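Local atomic coordinates of putative oxidoreductase (Jannaschia sp., PDB entry 3C24), a protein that is a putative oxidoreductase that probably binds a nicotinamide dinucleotide cofactor through its Rossmann-type N-terminal domain, its substrate being unknown. Residues A[69-74]-A[89-94]; A[96-101]-A[166-171]. All coordinates share one frame; numbering follows the deposited sequence.

Contact 1. Residues A[69-74]-A[89-94]; sequences DVVVLA and PRVRPG
Asp69 and Gly94, 7.8 Å apart at their CA atoms, and Val71 and Val91, 8.7 Å apart at theirs, mark where the start of strand 70-73 faces loop 89-94; these separations are too wide for direct backbone pairing, and a water fills the step. Water 1 donates to Asp69 O and to Gly94 O, at 2.8 Å in each case, and so links the two main chains. The positive phi of Gly94 (86°) lets the chain turn there, where a side chain would press on the preceding carbonyl O. Further along the strand Val71 and Val91 point at each other, and Val71 CG2 meets Val91 CG1 at 4.2 Å, a light apolar touch between two buried side chains. Asp69 and Arg92 supply the polar part. A bend at chi3 (-63°) in an arginine chain already directed at the strand brings NH2 near Asp69. Asp69 OD1 then stands 3.7 Å from Arg92 NH2, a long salt bridge; the carboxylate and guanidinium planes are only 24° apart, with OD1 set obliquely to the guanidinium. Water 2 bridges the gap, donating to Asp69 OD1 over 2.6 Å and accepting from Arg92 NH2, and lies at the guanidinium edge in its plane. Each polar end has a further partner, since Asp69 OD2 accepts from Thr13 N and Arg92 NH2 donates to Ala68 O; nearby, Val91 O accepts from Arg113. With the carboxylate anchored through its other oxygen and the guanidinium held by a main-chain carbonyl, direct ion pairing is probably a modest contribution. The chemistry is that of a partly hydrated seam, in which two waters and a weak electrostatic attraction join the loop to the strand beside a single valine-valine contact.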
ATOM      1  N   ASP A  69     -21.620 -31.299  11.063  1.00 19.35           N
ATOM      2  CA  ASP A  69     -21.407 -30.557  12.290  1.00 20.27           C
ATOM      3  C   ASP A  69     -21.326 -29.054  11.958  1.00 16.89           C
ATOM      4  O   ASP A  69     -21.735 -28.163  12.717  1.00 18.01           O
ATOM      5  CB  ASP A  69     -20.119 -30.980  12.971  1.00 21.60           C
ATOM      6  CG  ASP A  69     -20.144 -32.430  13.397  1.00 28.40           C
ATOM      7  OD1 ASP A  69     -21.190 -32.846  13.927  1.00 31.55           O
ATOM      8  OD2 ASP A  69     -19.135 -33.147  13.214  1.00 23.50           O
ATOM      9  N   VAL A  70     -20.768 -28.802  10.786  1.00 17.70           N
ATOM     10  CA  VAL A  70     -20.496 -27.454  10.302  1.00 16.47           C
ATOM     11  C   VAL A  70     -20.929 -27.399   8.853  1.00 17.05           C
ATOM     12  O   VAL A  70     -20.688 -28.328   8.090  1.00 18.80           O
ATOM     13  CB  VAL A  70     -18.981 -27.119  10.400  1.00 18.39           C
ATOM     14  CG1 VAL A  70     -18.689 -25.673   9.965  1.00 16.00           C
ATOM     15  CG2 VAL A  70     -18.466 -27.350  11.809  1.00 16.69           C
ATOM     16  N   VAL A  71     -21.602 -26.314   8.497  1.00 13.45           N
ATOM     17  CA  VAL A  71     -22.025 -26.030   7.111  1.00 17.96           C
ATOM     18  C   VAL A  71     -21.492 -24.653   6.735  1.00 15.56           C
ATOM     19  O   VAL A  71     -21.895 -23.618   7.259  1.00 17.25           O
ATOM     20  CB  VAL A  71     -23.540 -26.073   6.945  1.00 18.75           C
ATOM     21  CG1 VAL A  71     -23.929 -25.773   5.503  1.00 19.79           C
ATOM     22  CG2 VAL A  71     -24.059 -27.428   7.386  1.00 20.33           C
ATOM     23  N   VAL A  72     -20.587 -24.668   5.762  1.00 14.93           N
ATOM     24  CA  VAL A  72     -19.886 -23.499   5.282  1.00 14.71           C
ATOM     25  C   VAL A  72     -20.538 -22.981   4.029  1.00 16.36           C
ATOM     26  O   VAL A  72     -20.677 -23.694   3.020  1.00 17.15           O
ATOM     27  CB  VAL A  72     -18.382 -23.789   4.985  1.00 15.35           C
ATOM     28  CG1 VAL A  72     -17.739 -22.487   4.455  1.00 17.26           C
ATOM     29  CG2 VAL A  72     -17.653 -24.312   6.203  1.00 15.91           C
ATOM     30  N   LEU A  73     -20.925 -21.719   4.069  1.00 19.35           N
ATOM     31  CA  LEU A  73     -21.587 -21.084   2.940  1.00 19.90           C
ATOM     32  C   LEU A  73     -20.600 -20.370   2.019  1.00 20.03           C
ATOM     33  O   LEU A  73     -20.417 -19.163   2.113  1.00 20.58           O
ATOM     34  CB  LEU A  73     -22.669 -20.087   3.430  1.00 18.14           C
ATOM     35  CG  LEU A  73     -23.655 -20.644   4.479  1.00 23.96           C
ATOM     36  CD1 LEU A  73     -24.758 -19.628   4.717  1.00 26.53           C
ATOM     37  CD2 LEU A  73     -24.283 -21.939   4.051  1.00 19.28           C
ATOM     38  N   ALA A  74     -19.932 -21.150   1.167  1.00 20.73           N
ATOM     39  CA  ALA A  74     -18.893 -20.597   0.247  1.00 21.26           C
ATOM     40  C   ALA A  74     -19.546 -20.061  -1.025  1.00 23.62           C
ATOM     41  O   ALA A  74     -19.294 -20.547  -2.130  1.00 25.58           O
ATOM     42  CB  ALA A  74     -17.845 -21.660  -0.088  1.00 20.87           C
ATOM     43  N   PRO A  89     -33.182 -23.969   7.933  1.00 17.58           N
ATOM     44  CA  PRO A  89     -34.258 -24.737   8.597  1.00 18.31           C
ATOM     45  C   PRO A  89     -34.110 -26.250   8.534  1.00 17.69           C
ATOM     46  O   PRO A  89     -34.850 -26.994   9.240  1.00 16.74           O
ATOM     47  CB  PRO A  89     -35.504 -24.345   7.809  1.00 19.83           C
ATOM     48  CG  PRO A  89     -35.171 -23.043   7.158  1.00 20.79           C
ATOM     49  CD  PRO A  89     -33.708 -23.066   6.888  1.00 19.32           C
ATOM     50  N   ARG A  90     -33.162 -26.701   7.718  1.00 14.83           N
ATOM     51  CA  ARG A  90     -32.966 -28.141   7.468  1.00 14.51           C
ATOM     52  C   ARG A  90     -31.915 -28.834   8.322  1.00 13.95           C
ATOM     53  O   ARG A  90     -31.897 -30.050   8.446  1.00 16.55           O
ATOM     54  CB  ARG A  90     -32.635 -28.389   5.969  1.00 16.07           C
ATOM     55  CG  ARG A  90     -33.629 -27.813   4.969  1.00 22.23           C
ATOM     56  CD  ARG A  90     -33.176 -28.122   3.500  1.00 23.17           C
ATOM     57  NE  ARG A  90     -33.313 -29.549   3.211  1.00 29.44           N
ATOM     58  CZ  ARG A  90     -32.939 -30.145   2.080  1.00 29.92           C
ATOM     59  NH1 ARG A  90     -32.396 -29.441   1.110  1.00 32.66           N
ATOM     60  NH2 ARG A  90     -33.122 -31.441   1.923  1.00 34.50           N
ATOM     61  N   VAL A  91     -31.014 -28.039   8.899  1.00 16.18           N
ATOM     62  CA  VAL A  91     -29.911 -28.610   9.674  1.00 14.58           C
ATOM     63  C   VAL A  91     -30.341 -29.053  11.078  1.00 13.39           C
ATOM     64  O   VAL A  91     -31.350 -28.590  11.586  1.00 15.19           O
ATOM     65  CB  VAL A  91     -28.702 -27.664   9.740  1.00 15.32           C
ATOM     66  CG1 VAL A  91     -28.172 -27.370   8.296  1.00 13.13           C
ATOM     67  CG2 VAL A  91     -29.059 -26.347  10.519  1.00 16.32           C
ATOM     68  N   ARG A  92     -29.582 -29.966  11.677  1.00 14.52           N
ATOM     69  CA  ARG A  92     -29.890 -30.440  13.021  1.00 11.52           C
ATOM     70  C   ARG A  92     -29.608 -29.333  14.045  1.00 15.01           C
ATOM     71  O   ARG A  92     -28.747 -28.445  13.816  1.00 15.29           O
ATOM     72  CB  ARG A  92     -29.038 -31.662  13.387  1.00 15.72           C
ATOM     73  CG  ARG A  92     -29.271 -32.894  12.524  1.00 21.54           C
ATOM     74  CD  ARG A  92     -28.165 -33.926  12.864  1.00 28.29           C
ATOM     75  NE  ARG A  92     -26.801 -33.455  12.534  1.00 28.71           N
ATOM     76  CZ  ARG A  92     -25.688 -34.098  12.875  1.00 38.83           C
ATOM     77  NH1 ARG A  92     -25.745 -35.214  13.581  1.00 37.58           N
ATOM     78  NH2 ARG A  92     -24.508 -33.613  12.540  1.00 32.75           N
ATOM     79  N   PRO A  93     -30.348 -29.329  15.157  1.00 14.21           N
ATOM     80  CA  PRO A  93     -30.051 -28.337  16.177  1.00 13.14           C
ATOM     81  C   PRO A  93     -28.561 -28.412  16.509  1.00 14.01           C
ATOM     82  O   PRO A  93     -27.982 -29.491  16.544  1.00 16.45           O
ATOM     83  CB  PRO A  93     -30.868 -28.848  17.379  1.00 16.42           C
ATOM     84  CG  PRO A  93     -32.090 -29.479  16.716  1.00 15.21           C
ATOM     85  CD  PRO A  93     -31.517 -30.177  15.507  1.00 14.53           C
ATOM     86  N   GLY A  94     -27.948 -27.287  16.803  1.00 13.52           N
ATOM     87  CA  GLY A  94     -26.527 -27.300  17.197  1.00 14.32           C
ATOM     88  C   GLY A  94     -25.518 -27.263  16.088  1.00 15.17           C
ATOM     89  O   GLY A  94     -24.308 -27.157  16.339  1.00 16.07           O
TER
HETATM   90  O   HOH W   1     -21.969 -28.409  15.509  1.00 23.19           O
HETATM   91  O   HOH W   2     -22.304 -35.146  14.008  1.00 35.32           O

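Contact 2. Residues A[96-101]-A[166-171]; sequences IVLILD and ADICET
Leu98, on strand 96-99, reaches helix 160-172 with both of its methyl branches, one to each of two successive helix residues. Its CG lies anti to the backbone N, although chi1 (-151°) departs noticeably from the full trans value; chi2 (171°) orients the fork so that CD1 faces Ile168 and CD2 faces Cys169. CD1 comes up against the branched base of Ile168, 3.9 Å from Ile168 CG2 and 4.0 Å from Ile168 CB. In that isoleucine CG1 sits beside the backbone N (chi1 -58°) and CG2 opposite it, which presents CG2 to Leu98, while the CG1 arm leads away from the strand; the side chain also touches His36. On the other branch, Leu98 CD2 is 4.0 Å from Cys169 SG, an apolar contact made by a sulfur anti to its own carbonyl carbon; the same cysteine also touches Phe119 of the neighbouring strand 117-123. All three residues that touch across the interface are buried, and Val70 adjoins Leu98 from strand 70-73. The arrangement is that of a helix packed on one face of a Rossmann-type alpha/beta sheet, with a strand leucine set against consecutive helix residues.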
ATOM      1  N   ILE A  96     -23.317 -25.692  13.253  1.00 16.05           N
ATOM      2  CA  ILE A  96     -22.632 -24.414  13.092  1.00 14.94           C
ATOM      3  C   ILE A  96     -22.712 -24.035  11.610  1.00 16.23           C
ATOM      4  O   ILE A  96     -22.209 -24.732  10.768  1.00 16.96           O
ATOM      5  CB  ILE A  96     -21.158 -24.486  13.493  1.00 15.09           C
ATOM      6  CG1 ILE A  96     -21.011 -24.715  14.983  1.00 14.88           C
ATOM      7  CG2 ILE A  96     -20.413 -23.194  13.158  1.00 16.41           C
ATOM      8  CD1 ILE A  96     -19.579 -25.312  15.386  1.00 17.43           C
ATOM      9  N   VAL A  97     -23.449 -22.978  11.335  1.00 13.69           N
ATOM     10  CA  VAL A  97     -23.567 -22.379   9.990  1.00 15.05           C
ATOM     11  C   VAL A  97     -22.514 -21.270   9.924  1.00 16.06           C
ATOM     12  O   VAL A  97     -22.552 -20.257  10.690  1.00 14.98           O
ATOM     13  CB  VAL A  97     -24.967 -21.835   9.754  1.00 15.95           C
ATOM     14  CG1 VAL A  97     -25.012 -21.074   8.416  1.00 18.25           C
ATOM     15  CG2 VAL A  97     -26.011 -23.005   9.829  1.00 17.61           C
ATOM     16  N   LEU A  98     -21.546 -21.487   9.033  1.00 16.25           N
ATOM     17  CA  LEU A  98     -20.366 -20.659   8.947  1.00 13.76           C
ATOM     18  C   LEU A  98     -20.383 -19.788   7.696  1.00 14.68           C
ATOM     19  O   LEU A  98     -20.441 -20.262   6.563  1.00 15.91           O
ATOM     20  CB  LEU A  98     -19.141 -21.566   9.038  1.00 13.59           C
ATOM     21  CG  LEU A  98     -17.844 -21.018   9.635  1.00 15.93           C
ATOM     22  CD1 LEU A  98     -16.804 -22.150   9.850  1.00 17.34           C
ATOM     23  CD2 LEU A  98     -17.318 -19.902   8.777  1.00 20.60           C
ATOM     24  N   ILE A  99     -20.411 -18.497   7.983  1.00 15.44           N
ATOM     25  CA  ILE A  99     -20.467 -17.436   6.958  0.50 15.49           C
ATOM     26  C   ILE A  99     -19.093 -16.787   6.848  1.00 15.49           C
ATOM     27  O   ILE A  99     -18.412 -16.542   7.837  1.00 16.09           O
ATOM     28  CB  ILE A  99     -21.584 -16.368   7.215  0.50 17.40           C
ATOM     29  CG1 ILE A  99     -22.894 -16.964   7.760  0.50 21.36           C
ATOM     30  CG2 ILE A  99     -21.883 -15.610   5.944  0.50 18.95           C
ATOM     31  CD1 ILE A  99     -23.050 -16.895   9.306  0.50 11.39           C
ATOM     32  N   LEU A 100     -18.700 -16.520   5.613  1.00 17.94           N
ATOM     33  CA  LEU A 100     -17.354 -16.053   5.318  1.00 18.88           C
ATOM     34  C   LEU A 100     -17.234 -14.545   5.132  1.00 17.34           C
ATOM     35  O   LEU A 100     -16.219 -14.056   4.601  1.00 18.41           O
ATOM     36  CB  LEU A 100     -16.853 -16.781   4.054  1.00 17.52           C
ATOM     37  CG  LEU A 100     -16.905 -18.324   4.075  1.00 20.09           C
ATOM     38  CD1 LEU A 100     -16.269 -18.998   2.814  1.00 22.85           C
ATOM     39  CD2 LEU A 100     -16.264 -18.841   5.362  1.00 21.22           C
ATOM     40  N   ASP A 101     -18.283 -13.825   5.492  1.00 18.86           N
ATOM     41  CA  ASP A 101     -18.353 -12.386   5.347  1.00 19.87           C
ATOM     42  C   ASP A 101     -19.458 -11.858   6.239  1.00 18.84           C
ATOM     43  O   ASP A 101     -20.522 -12.457   6.348  1.00 20.08           O
ATOM     44  CB  ASP A 101     -18.619 -12.020   3.883  1.00 22.26           C
ATOM     45  CG  ASP A 101     -18.387 -10.538   3.597  1.00 28.75           C
ATOM     46  OD1 ASP A 101     -19.119  -9.653   4.111  1.00 29.10           O
ATOM     47  OD2 ASP A 101     -17.469 -10.243   2.817  1.00 48.81           O
ATOM     48  N   ALA A 166     -13.466 -21.376  14.868  1.00 15.81           N
ATOM     49  CA  ALA A 166     -12.123 -20.828  14.667  1.00 13.61           C
ATOM     50  C   ALA A 166     -11.171 -21.872  14.052  1.00 15.99           C
ATOM     51  O   ALA A 166     -10.363 -21.568  13.153  1.00 16.93           O
ATOM     52  CB  ALA A 166     -11.556 -20.286  15.978  1.00 16.46           C
ATOM     53  N   ASP A 167     -11.281 -23.079  14.582  1.00 16.60           N
ATOM     54  CA  ASP A 167     -10.464 -24.204  14.079  1.00 16.08           C
ATOM     55  C   ASP A 167     -10.765 -24.461  12.592  1.00 15.73           C
ATOM     56  O   ASP A 167      -9.847 -24.707  11.783  1.00 19.53           O
ATOM     57  CB  ASP A 167     -10.702 -25.456  14.889  1.00 17.59           C
ATOM     58  CG  ASP A 167      -9.793 -26.586  14.474  1.00 26.32           C
ATOM     59  OD1 ASP A 167      -8.599 -26.526  14.807  1.00 24.60           O
ATOM     60  OD2 ASP A 167     -10.278 -27.534  13.823  1.00 32.85           O
ATOM     61  N   ILE A 168     -12.031 -24.408  12.232  1.00 17.12           N
ATOM     62  CA  ILE A 168     -12.408 -24.626  10.847  1.00 16.07           C
ATOM     63  C   ILE A 168     -11.824 -23.516   9.962  1.00 17.64           C
ATOM     64  O   ILE A 168     -11.190 -23.785   8.913  1.00 16.18           O
ATOM     65  CB  ILE A 168     -13.909 -24.755  10.629  1.00 15.85           C
ATOM     66  CG1 ILE A 168     -14.498 -25.914  11.471  1.00 17.89           C
ATOM     67  CG2 ILE A 168     -14.188 -24.990   9.149  1.00 16.61           C
ATOM     68  CD1 ILE A 168     -13.764 -27.196  11.299  1.00 19.92           C
ATOM     69  N   CYS A 169     -11.963 -22.282  10.413  1.00 17.16           N
ATOM     70  CA  CYS A 169     -11.410 -21.143   9.643  1.00 17.03           C
ATOM     71  C   CYS A 169      -9.903 -21.203   9.529  1.00 17.02           C
ATOM     72  O   CYS A 169      -9.334 -20.887   8.476  1.00 16.01           O
ATOM     73  CB  CYS A 169     -11.819 -19.798  10.253  1.00 17.07           C
ATOM     74  SG  CYS A 169     -13.569 -19.460  10.057  1.00 18.89           S
ATOM     75  N   GLU A 170      -9.256 -21.642  10.600  1.00 15.02           N
ATOM     76  CA  GLU A 170      -7.785 -21.763  10.619  1.00 15.90           C
ATOM     77  C   GLU A 170      -7.299 -22.861   9.663  1.00 16.67           C
ATOM     78  O   GLU A 170      -6.192 -22.794   9.060  1.00 19.16           O
ATOM     79  CB  GLU A 170      -7.297 -22.016  12.026  1.00 17.20           C
ATOM     80  CG  GLU A 170      -7.332 -20.797  12.905  1.00 19.43           C
ATOM     81  CD  GLU A 170      -7.195 -21.119  14.389  1.00 29.35           C
ATOM     82  OE1 GLU A 170      -6.912 -22.282  14.712  1.00 28.56           O
ATOM     83  OE2 GLU A 170      -7.391 -20.207  15.219  1.00 26.37           O
ATOM     84  N   THR A 171      -8.162 -23.843   9.460  1.00 15.35           N
ATOM     85  CA  THR A 171      -7.878 -24.950   8.541  1.00 13.93           C
ATOM     86  C   THR A 171      -8.111 -24.468   7.109  1.00 14.63           C
ATOM     87  O   THR A 171      -7.278 -24.685   6.225  1.00 17.43           O
ATOM     88  CB  THR A 171      -8.786 -26.150   8.793  1.00 17.78           C
ATOM     89  OG1 THR A 171      -8.710 -26.505  10.170  1.00 19.20           O
ATOM     90  CG2 THR A 171      -8.445 -27.326   7.839  1.00 16.00           C
TER

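From the N terminus, strand 70-73 leads through helix 77-87 into loop 89-94, where contact 1 closes a short loop; the chain then enters strand 96-99 beside strand 70-73, completing a beta-alpha-beta crossover between parallel neighbours. Contact 2 opens only after this and closes a much longer loop, 64 residues between its segments, when helix 160-172 returns to the sheet. The two are therefore in series, neither nesting nor crossing, with centres 12 Å apart. Probable hydrogen bonds from Val71 N to Ile96 O and from Leu98 N to Val71 O, each 2.8 Å, couple them. Together they tie the crossover loop and the later helix to adjacent strands of one sheet.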